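Long-range contact in cycloalternan-forming enzyme (Listeria monocytogenes serovar 1/2a, PDB 5F7U), which is a multidomain glycoside hydrolase family 31 protein that binds glycans in its TIM-barrel domain and at further sites: residues 578-590 against 594-606. The protein carries 1 engineered substitution. Sequence-based numbering, arbitrary orientation.
With GLC (alpha-D-glucopyranose), chain F; GLC (alpha-D-glucopyranose), chain B.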
ATOM      1  N   ASN A 578      -7.523  25.197   2.218  1.00 20.85           N
ATOM      2  CA  ASN A 578      -6.445  24.973   3.164  1.00 20.97           C
ATOM      3  C   ASN A 578      -5.386  24.099   2.486  1.00 20.68           C
ATOM      4  O   ASN A 578      -5.561  22.882   2.419  1.00 19.55           O
ATOM      5  CB  ASN A 578      -7.007  24.280   4.420  1.00 21.18           C
ATOM      6  CG  ASN A 578      -5.931  23.930   5.451  1.00 21.60           C
ATOM      7  OD1 ASN A 578      -4.740  24.171   5.256  1.00 21.43           O
ATOM      8  ND2 ASN A 578      -6.367  23.344   6.563  1.00 22.18           N
ATOM      9  N   PRO A 579      -4.288  24.722   1.985  1.00 21.27           N
ATOM     10  CA  PRO A 579      -3.276  23.962   1.246  1.00 21.09           C
ATOM     11  C   PRO A 579      -2.668  22.769   2.019  1.00 20.84           C
ATOM     12  O   PRO A 579      -2.094  21.870   1.391  1.00 20.45           O
ATOM     13  CB  PRO A 579      -2.206  25.007   0.940  1.00 21.76           C
ATOM     14  CG  PRO A 579      -2.917  26.310   0.933  1.00 22.85           C
ATOM     15  CD  PRO A 579      -4.034  26.182   1.941  1.00 22.21           C
ATOM     16  N   GLU A 580      -2.811  22.758   3.346  1.00 21.05           N
ATOM     17  CA  GLU A 580      -2.284  21.693   4.213  1.00 21.32           C
ATOM     18  C   GLU A 580      -3.328  20.630   4.570  1.00 19.66           C
ATOM     19  O   GLU A 580      -3.081  19.796   5.452  1.00 18.81           O
ATOM     20  CB  GLU A 580      -1.725  22.287   5.508  1.00 24.85           C
ATOM     21  CG  GLU A 580      -0.481  23.138   5.349  1.00 28.91           C
ATOM     22  CD  GLU A 580       0.767  22.394   5.794  1.00 32.45           C
ATOM     23  OE1 GLU A 580       0.946  22.165   7.032  1.00 33.92           O
ATOM     24  OE2 GLU A 580       1.571  22.032   4.900  1.00 34.81           O
ATOM     25  N   ALA A 581      -4.482  20.664   3.901  1.00 18.24           N
ATOM     26  CA  ALA A 581      -5.573  19.715   4.180  1.00 17.49           C
ATOM     27  C   ALA A 581      -5.261  18.339   3.618  1.00 16.64           C
ATOM     28  O   ALA A 581      -4.674  18.212   2.545  1.00 17.25           O
ATOM     29  CB  ALA A 581      -6.887  20.222   3.612  1.00 17.50           C
ATOM     30  N   VAL A 582      -5.652  17.306   4.355  1.00 15.73           N
ATOM     31  CA  VAL A 582      -5.365  15.917   3.976  1.00 14.94           C
ATOM     32  C   VAL A 582      -6.672  15.123   4.004  1.00 14.48           C
ATOM     33  O   VAL A 582      -7.457  15.290   4.939  1.00 15.04           O
ATOM     34  CB  VAL A 582      -4.385  15.308   5.003  1.00 14.80           C
ATOM     35  CG1 VAL A 582      -4.193  13.807   4.800  1.00 14.34           C
ATOM     36  CG2 VAL A 582      -3.040  16.017   4.908  1.00 15.11           C
ATOM     37  N   SER A 583      -6.894  14.257   3.007  1.00 13.78           N
ATOM     38  CA  SER A 583      -7.988  13.272   3.059  1.00 13.47           C
ATOM     39  C   SER A 583      -7.531  11.909   3.579  1.00 13.25           C
ATOM     40  O   SER A 583      -6.365  11.532   3.402  1.00 12.86           O
ATOM     41  CB  SER A 583      -8.587  13.081   1.671  1.00 13.60           C
ATOM     42  OG  SER A 583      -9.237  14.274   1.246  1.00 13.87           O
ATOM     43  N   PHE A 584      -8.481  11.163   4.154  1.00 12.86           N
ATOM     44  CA  PHE A 584      -8.220   9.868   4.768  1.00 12.81           C
ATOM     45  C   PHE A 584      -9.426   9.036   4.327  1.00 12.44           C
ATOM     46  O   PHE A 584     -10.570   9.321   4.734  1.00 12.57           O
ATOM     47  CB  PHE A 584      -8.162  10.101   6.290  1.00 13.00           C
ATOM     48  CG  PHE A 584      -7.543   8.979   7.081  1.00 13.17           C
ATOM     49  CD1 PHE A 584      -8.290   7.829   7.397  1.00 13.23           C
ATOM     50  CD2 PHE A 584      -6.240   9.111   7.597  1.00 13.48           C
ATOM     51  CE1 PHE A 584      -7.741   6.793   8.157  1.00 13.36           C
ATOM     52  CE2 PHE A 584      -5.684   8.066   8.364  1.00 13.60           C
ATOM     53  CZ  PHE A 584      -6.441   6.912   8.639  1.00 13.08           C
ATOM     54  N   SER A 585      -9.194   8.047   3.451  1.00 12.04           N
ATOM     55  CA  SER A 585     -10.305   7.345   2.756  1.00 12.26           C
ATOM     56  C   SER A 585     -10.045   5.853   2.678  1.00 12.14           C
ATOM     57  O   SER A 585      -8.938   5.411   2.995  1.00 11.93           O
ATOM     58  CB  SER A 585     -10.452   7.879   1.334  1.00 12.21           C
ATOM     59  OG  SER A 585     -10.556   9.295   1.344  1.00 12.20           O
ATOM     60  N   ARG A 586     -11.053   5.067   2.289  1.00 12.58           N
ATOM     61  CA  ARG A 586     -10.828   3.613   2.179  1.00 12.90           C
ATOM     62  C   ARG A 586     -11.032   3.015   0.802  1.00 12.87           C
ATOM     63  O   ARG A 586     -10.456   1.962   0.511  1.00 12.90           O
ATOM     64  CB  ARG A 586     -11.637   2.828   3.208  1.00 13.49           C
ATOM     65  CG  ARG A 586     -13.121   2.902   3.001  1.00 14.35           C
ATOM     66  CD  ARG A 586     -13.858   1.998   3.977  1.00 14.87           C
ATOM     67  NE  ARG A 586     -15.215   1.873   3.471  1.00 15.39           N
ATOM     68  CZ  ARG A 586     -16.279   1.541   4.198  1.00 15.62           C
ATOM     69  NH1 ARG A 586     -16.166   1.287   5.515  1.00 15.51           N
ATOM     70  NH2 ARG A 586     -17.455   1.447   3.589  1.00 15.73           N
ATOM     71  N   SER A 587     -11.822   3.685  -0.047  1.00 12.89           N
ATOM     72  CA  SER A 587     -12.267   3.071  -1.297  1.00 12.86           C
ATOM     73  C   SER A 587     -11.737   3.780  -2.515  1.00 12.78           C
ATOM     74  O   SER A 587     -11.594   5.001  -2.503  1.00 13.04           O
ATOM     75  CB  SER A 587     -13.793   3.071  -1.382  1.00 13.55           C
ATOM     76  OG  SER A 587     -14.203   2.301  -2.515  1.00 13.96           O
ATOM     77  N   GLY A 588     -11.486   3.025  -3.585  1.00 12.32           N
ATOM     78  CA  GLY A 588     -11.125   3.670  -4.848  1.00 12.84           C
ATOM     79  C   GLY A 588     -10.650   2.698  -5.907  1.00 12.64           C
ATOM     80  O   GLY A 588     -10.673   1.484  -5.712  1.00 12.29           O
ATOM     81  N   THR A 589     -10.253   3.255  -7.048  1.00 12.70           N
ATOM     82  CA  THR A 589      -9.698   2.433  -8.125  1.00 12.74           C
ATOM     83  C   THR A 589      -8.431   3.112  -8.662  1.00 12.64           C
ATOM     84  O   THR A 589      -7.834   3.930  -7.959  1.00 12.20           O
ATOM     85  CB  THR A 589     -10.776   2.094  -9.192  1.00 13.45           C
ATOM     86  OG1 THR A 589     -10.253   1.097 -10.083  1.00 14.40           O
ATOM     87  CG2 THR A 589     -11.208   3.340  -9.939  1.00 14.46           C
ATOM     88  N   SER A 590      -7.986   2.755  -9.870  0.50 12.63           N
ATOM     89  CA  SER A 590      -6.818   3.426 -10.465  0.50 12.63           C
ATOM     90  C   SER A 590      -6.976   4.948 -10.411  0.50 12.96           C
ATOM     91  O   SER A 590      -8.049   5.487 -10.721  0.50 12.98           O
ATOM     92  CB  SER A 590      -6.642   3.004 -11.921  0.50 12.94           C
ATOM     93  OG  SER A 590      -7.747   3.422 -12.685  0.50 12.83           O
ATOM     94  N   LYS A 594      -3.815   9.805  -6.288  1.00 13.46           N
ATOM     95  CA  LYS A 594      -3.699  11.275  -6.406  1.00 14.51           C
ATOM     96  C   LYS A 594      -4.293  11.997  -5.199  1.00 14.44           C
ATOM     97  O   LYS A 594      -4.010  13.181  -4.989  1.00 14.75           O
ATOM     98  CB  LYS A 594      -4.411  11.774  -7.672  1.00 15.62           C
ATOM     99  CG  LYS A 594      -3.792  11.257  -8.967  1.00 17.00           C
ATOM    100  CD  LYS A 594      -4.397  11.918 -10.198  1.00 18.70           C
ATOM    101  CE  LYS A 594      -5.625  11.207 -10.699  1.00 20.10           C
ATOM    102  NZ  LYS A 594      -6.225  12.083 -11.759  1.00 21.56           N
ATOM    103  N   SER A 595      -5.108  11.305  -4.401  1.00 14.06           N
ATOM    104  CA  SER A 595      -5.979  12.013  -3.452  1.00 14.19           C
ATOM    105  C   SER A 595      -5.920  11.512  -1.995  1.00 14.10           C
ATOM    106  O   SER A 595      -6.935  11.112  -1.434  1.00 14.43           O
ATOM    107  CB  SER A 595      -7.427  12.013  -3.992  1.00 14.67           C
ATOM    108  OG  SER A 595      -7.472  12.627  -5.286  1.00 15.21           O
ATOM    109  N   GLY A 596      -4.732  11.541  -1.392  1.00 13.99           N
ATOM    110  CA  GLY A 596      -4.612  11.395   0.070  1.00 13.40           C
ATOM    111  C   GLY A 596      -4.333   9.995   0.597  1.00 12.89           C
ATOM    112  O   GLY A 596      -3.806   9.132  -0.123  1.00 12.93           O
ATOM    113  N   ILE A 597      -4.657   9.792   1.870  1.00 12.41           N
ATOM    114  CA  ILE A 597      -4.319   8.557   2.596  1.00 12.08           C
ATOM    115  C   ILE A 597      -5.411   7.515   2.365  1.00 11.72           C
ATOM    116  O   ILE A 597      -6.597   7.880   2.273  1.00 11.96           O
ATOM    117  CB  ILE A 597      -4.185   8.836   4.123  1.00 12.12           C
ATOM    118  CG1 ILE A 597      -2.958   9.711   4.366  1.00 12.39           C
ATOM    119  CG2 ILE A 597      -4.079   7.537   4.937  1.00 12.08           C
ATOM    120  CD1 ILE A 597      -2.935  10.388   5.716  1.00 12.49           C
ATOM    121  N   TYR A 598      -5.021   6.241   2.274  1.00 11.59           N
ATOM    122  CA  TYR A 598      -6.015   5.132   2.268  1.00 11.53           C
ATOM    123  C   TYR A 598      -5.754   4.241   3.448  1.00 11.98           C
ATOM    124  O   TYR A 598      -4.596   3.848   3.657  1.00 12.19           O
ATOM    125  CB  TYR A 598      -5.986   4.341   0.928  1.00 11.25           C
ATOM    126  CG  TYR A 598      -6.507   5.233  -0.161  1.00 11.25           C
ATOM    127  CD1 TYR A 598      -5.667   6.196  -0.742  1.00 11.54           C
ATOM    128  CD2 TYR A 598      -7.866   5.226  -0.519  1.00 11.49           C
ATOM    129  CE1 TYR A 598      -6.156   7.106  -1.679  1.00 11.73           C
ATOM    130  CE2 TYR A 598      -8.355   6.135  -1.458  1.00 11.68           C
ATOM    131  CZ  TYR A 598      -7.502   7.065  -2.029  1.00 11.86           C
ATOM    132  OH  TYR A 598      -7.982   7.956  -2.977  1.00 11.94           O
ATOM    133  N   TRP A 599      -6.800   3.950   4.239  1.00 11.94           N
ATOM    134  CA  TRP A 599      -6.647   2.955   5.330  1.00 12.07           C
ATOM    135  C   TRP A 599      -7.354   1.656   4.999  1.00 12.10           C
ATOM    136  O   TRP A 599      -8.273   1.648   4.187  1.00 11.93           O
ATOM    137  CB  TRP A 599      -7.052   3.518   6.705  1.00 12.40           C
ATOM    138  CG  TRP A 599      -8.472   3.264   7.126  1.00 12.68           C
ATOM    139  CD1 TRP A 599      -8.897   2.298   7.981  1.00 12.58           C
ATOM    140  CD2 TRP A 599      -9.649   3.998   6.727  1.00 12.88           C
ATOM    141  NE1 TRP A 599     -10.263   2.387   8.159  1.00 13.18           N
ATOM    142  CE2 TRP A 599     -10.752   3.409   7.398  1.00 13.21           C
ATOM    143  CE3 TRP A 599      -9.874   5.105   5.893  1.00 12.93           C
ATOM    144  CZ2 TRP A 599     -12.077   3.871   7.244  1.00 13.30           C
ATOM    145  CZ3 TRP A 599     -11.184   5.590   5.752  1.00 13.06           C
ATOM    146  CH2 TRP A 599     -12.280   4.945   6.413  1.00 13.36           C
ATOM    147  N   SER A 600      -6.894   0.560   5.610  1.00 12.12           N
ATOM    148  CA  SER A 600      -7.322  -0.797   5.243  1.00 12.40           C
ATOM    149  C   SER A 600      -8.717  -1.205   5.737  1.00 12.64           C
ATOM    150  O   SER A 600      -9.133  -2.352   5.565  1.00 13.03           O
ATOM    151  CB  SER A 600      -6.249  -1.793   5.688  1.00 12.52           C
ATOM    152  OG  SER A 600      -6.238  -1.883   7.107  1.00 12.95           O
ATOM    153  N   GLY A 601      -9.463  -0.269   6.320  1.00 12.87           N
ATOM    154  CA  GLY A 601     -10.860  -0.539   6.650  1.00 13.09           C
ATOM    155  C   GLY A 601     -11.090  -1.284   7.950  1.00 13.44           C
ATOM    156  O   GLY A 601     -10.317  -1.157   8.898  1.00 13.52           O
ATOM    157  N   ASP A 602     -12.168  -2.070   7.991  1.00 13.74           N
ATOM    158  CA  ASP A 602     -12.764  -2.490   9.264  1.00 14.28           C
ATOM    159  C   ASP A 602     -12.311  -3.895   9.578  1.00 14.88           C
ATOM    160  O   ASP A 602     -12.755  -4.845   8.921  1.00 14.97           O
ATOM    161  CB  ASP A 602     -14.296  -2.474   9.163  1.00 14.50           C
ATOM    162  CG  ASP A 602     -14.869  -1.075   8.900  1.00 15.05           C
ATOM    163  OD1 ASP A 602     -14.206  -0.065   9.186  1.00 14.89           O
ATOM    164  OD2 ASP A 602     -16.007  -0.986   8.388  1.00 15.64           O
ATOM    165  N   GLN A 603     -11.434  -4.014  10.572  1.00 15.22           N
ATOM    166  CA  GLN A 603     -10.823  -5.297  10.935  1.00 16.28           C
ATOM    167  C   GLN A 603     -10.875  -5.547  12.442  1.00 17.29           C
ATOM    168  O   GLN A 603     -11.026  -4.628  13.249  1.00 18.87           O
ATOM    169  CB  GLN A 603      -9.379  -5.389  10.409  1.00 16.69           C
ATOM    170  CG  GLN A 603      -9.278  -5.142   8.904  1.00 17.44           C
ATOM    171  CD  GLN A 603      -7.867  -5.297   8.390  1.00 18.01           C
ATOM    172  OE1 GLN A 603      -7.164  -4.304   8.214  1.00 18.82           O
ATOM    173  NE2 GLN A 603      -7.418  -6.545   8.223  1.00 18.14           N
ATOM    174  N   THR A 604     -10.742  -6.802  12.831  1.00 17.70           N
ATOM    175  CA  THR A 604     -10.799  -7.149  14.260  1.00 17.19           C
ATOM    176  C   THR A 604      -9.425  -7.126  14.925  1.00 15.99           C
ATOM    177  O   THR A 604      -8.383  -7.190  14.262  1.00 15.55           O
ATOM    178  CB  THR A 604     -11.428  -8.526  14.502  1.00 18.20           C
ATOM    179  OG1 THR A 604     -10.738  -9.493  13.711  1.00 19.39           O
ATOM    180  CG2 THR A 604     -12.905  -8.546  14.132  1.00 19.35           C
ATOM    181  N   SER A 605      -9.435  -7.048  16.249  1.00 14.91           N
ATOM    182  CA  SER A 605      -8.192  -7.011  17.040  1.00 14.33           C
ATOM    183  C   SER A 605      -7.632  -8.416  17.236  1.00 14.27           C
ATOM    184  O   SER A 605      -7.629  -8.967  18.353  1.00 14.32           O
ATOM    185  CB  SER A 605      -8.433  -6.299  18.375  1.00 14.21           C
ATOM    186  OG  SER A 605      -8.712  -4.924  18.120  1.00 13.81           O
ATOM    187  N   THR A 606      -7.129  -8.983  16.147  1.00 13.56           N
ATOM    188  CA  THR A 606      -6.491 -10.304  16.204  1.00 13.76           C
ATOM    189  C   THR A 606      -5.207 -10.315  15.374  1.00 13.49           C
ATOM    190  O   THR A 606      -5.016  -9.455  14.509  1.00 13.45           O
ATOM    191  CB  THR A 606      -7.389 -11.431  15.647  1.00 13.99           C
ATOM    192  OG1 THR A 606      -7.569 -11.221  14.246  1.00 13.72           O
ATOM    193  CG2 THR A 606      -8.748 -11.471  16.332  1.00 14.22           C
TER
HETATM  194  C1  GLC F   1     -20.873  -0.931   8.991  1.00 38.74           C
HETATM  195  C2  GLC F   1     -20.501  -0.089   7.764  1.00 36.33           C
HETATM  196  C3  GLC F   1     -19.049   0.404   7.835  1.00 33.93           C
HETATM  197  C4  GLC F   1     -18.811   1.223   9.110  1.00 32.96           C
HETATM  198  C5  GLC F   1     -19.226   0.338  10.309  1.00 36.21           C
HETATM  199  C6  GLC F   1     -19.141   1.049  11.652  1.00 36.33           C
HETATM  200  O1  GLC F   1     -20.207  -2.201   8.941  1.00 43.14           O
HETATM  201  O2  GLC F   1     -20.681  -0.875   6.587  1.00 35.20           O
HETATM  202  O3  GLC F   1     -18.748   1.155   6.660  1.00 33.34           O
HETATM  203  O4  GLC F   1     -17.419   1.587   9.265  1.00 27.21           O
HETATM  204  O5  GLC F   1     -20.546  -0.244  10.214  1.00 38.79           O
HETATM  205  O6  GLC F   1     -17.982   0.492  12.266  1.00 36.91           O
HETATM  206  C1  GLC B   2     -17.046   2.918   8.833  1.00 24.23           C
HETATM  207  C2  GLC B   2     -15.514   3.090   8.922  1.00 22.22           C
HETATM  208  C3  GLC B   2     -14.996   3.148  10.374  1.00 21.59           C
HETATM  209  C4  GLC B   2     -15.770   4.207  11.175  1.00 21.87           C
HETATM  210  C5  GLC B   2     -17.282   4.109  10.926  1.00 23.14           C
HETATM  211  C6  GLC B   2     -18.078   5.234  11.568  1.00 23.44           C
HETATM  212  O2  GLC B   2     -14.854   2.123   8.099  1.00 22.18           O
HETATM  213  O3  GLC B   2     -13.594   3.469  10.419  1.00 19.32           O
HETATM  214  O4  GLC B   2     -15.506   4.051  12.582  1.00 19.95           O
HETATM  215  O5  GLC B   2     -17.638   4.033   9.530  1.00 23.37           O
HETATM  216  O6  GLC B   2     -19.466   4.885  11.399  1.00 24.60           O
HETATM  217  O   HOH W   1      -7.954   9.961   0.868  1.00 14.14           O
HETATM  218  O   HOH W   2     -10.354   6.913  -4.210  1.00 11.92           O
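Arg-586 and Asp-602 are bridged by one sugar hydroxyl, O2 of the chain B glucose, which donates to Asp-602 OD1 at 2.5 Å and accepts a weak bond from Arg-586 NH1. The same NH1 donates to O3 of the chain F glucose at 2.8 Å (157°). Between themselves the two side chains make a long salt bridge, 3.7 Å from NH1 to OD2. Both sugar oxygens lie at the guanidinium edge, near its plane; Glu-540 takes NE from outside the two segments.

Beneath this site, 584-585 and 597-599 pair in parallel as the fifth and sixth strands of the barrel. Ile-597 N reaches Ser-583 O at 2.9 Å, Ser-585 N returns to Ile-597 O, and Trp-599 N bonds Ser-585 O. A water accepts from Ser-585 OG, which also bonds Thr-536, and donates to Ser-595 O and Ile-597 O, tying both segments together.

Packing divides by sheet face. On the face that carries Phe-584 and Ile-597, Ile-597 CG2 sits off-centre on the phenyl ring, 4.2 Å from its centroid, and CD1 meets Val-582 CG1. On the face of Ser-585 and Tyr-598, Ser-585 CB touches Tyr-598 CE2, and Val-567 of helix 555-577 packs against both residues. Trp-599 links core to pocket: its six-membered ring lies slid past Phe-584, planes 30° apart, and carries Arg-586 CB over one face, 3.8 Å from the centroid. With CG between backbone N and carbonyl carbon (chi1 66°), the extended arginine runs on past Trp-599 CH2 to the sugars.

Strand pairing and indole packing thus set the spacing of a guanidinium and a carboxylate at the barrel's C-terminal end, where both bond the same glucose hydroxyl.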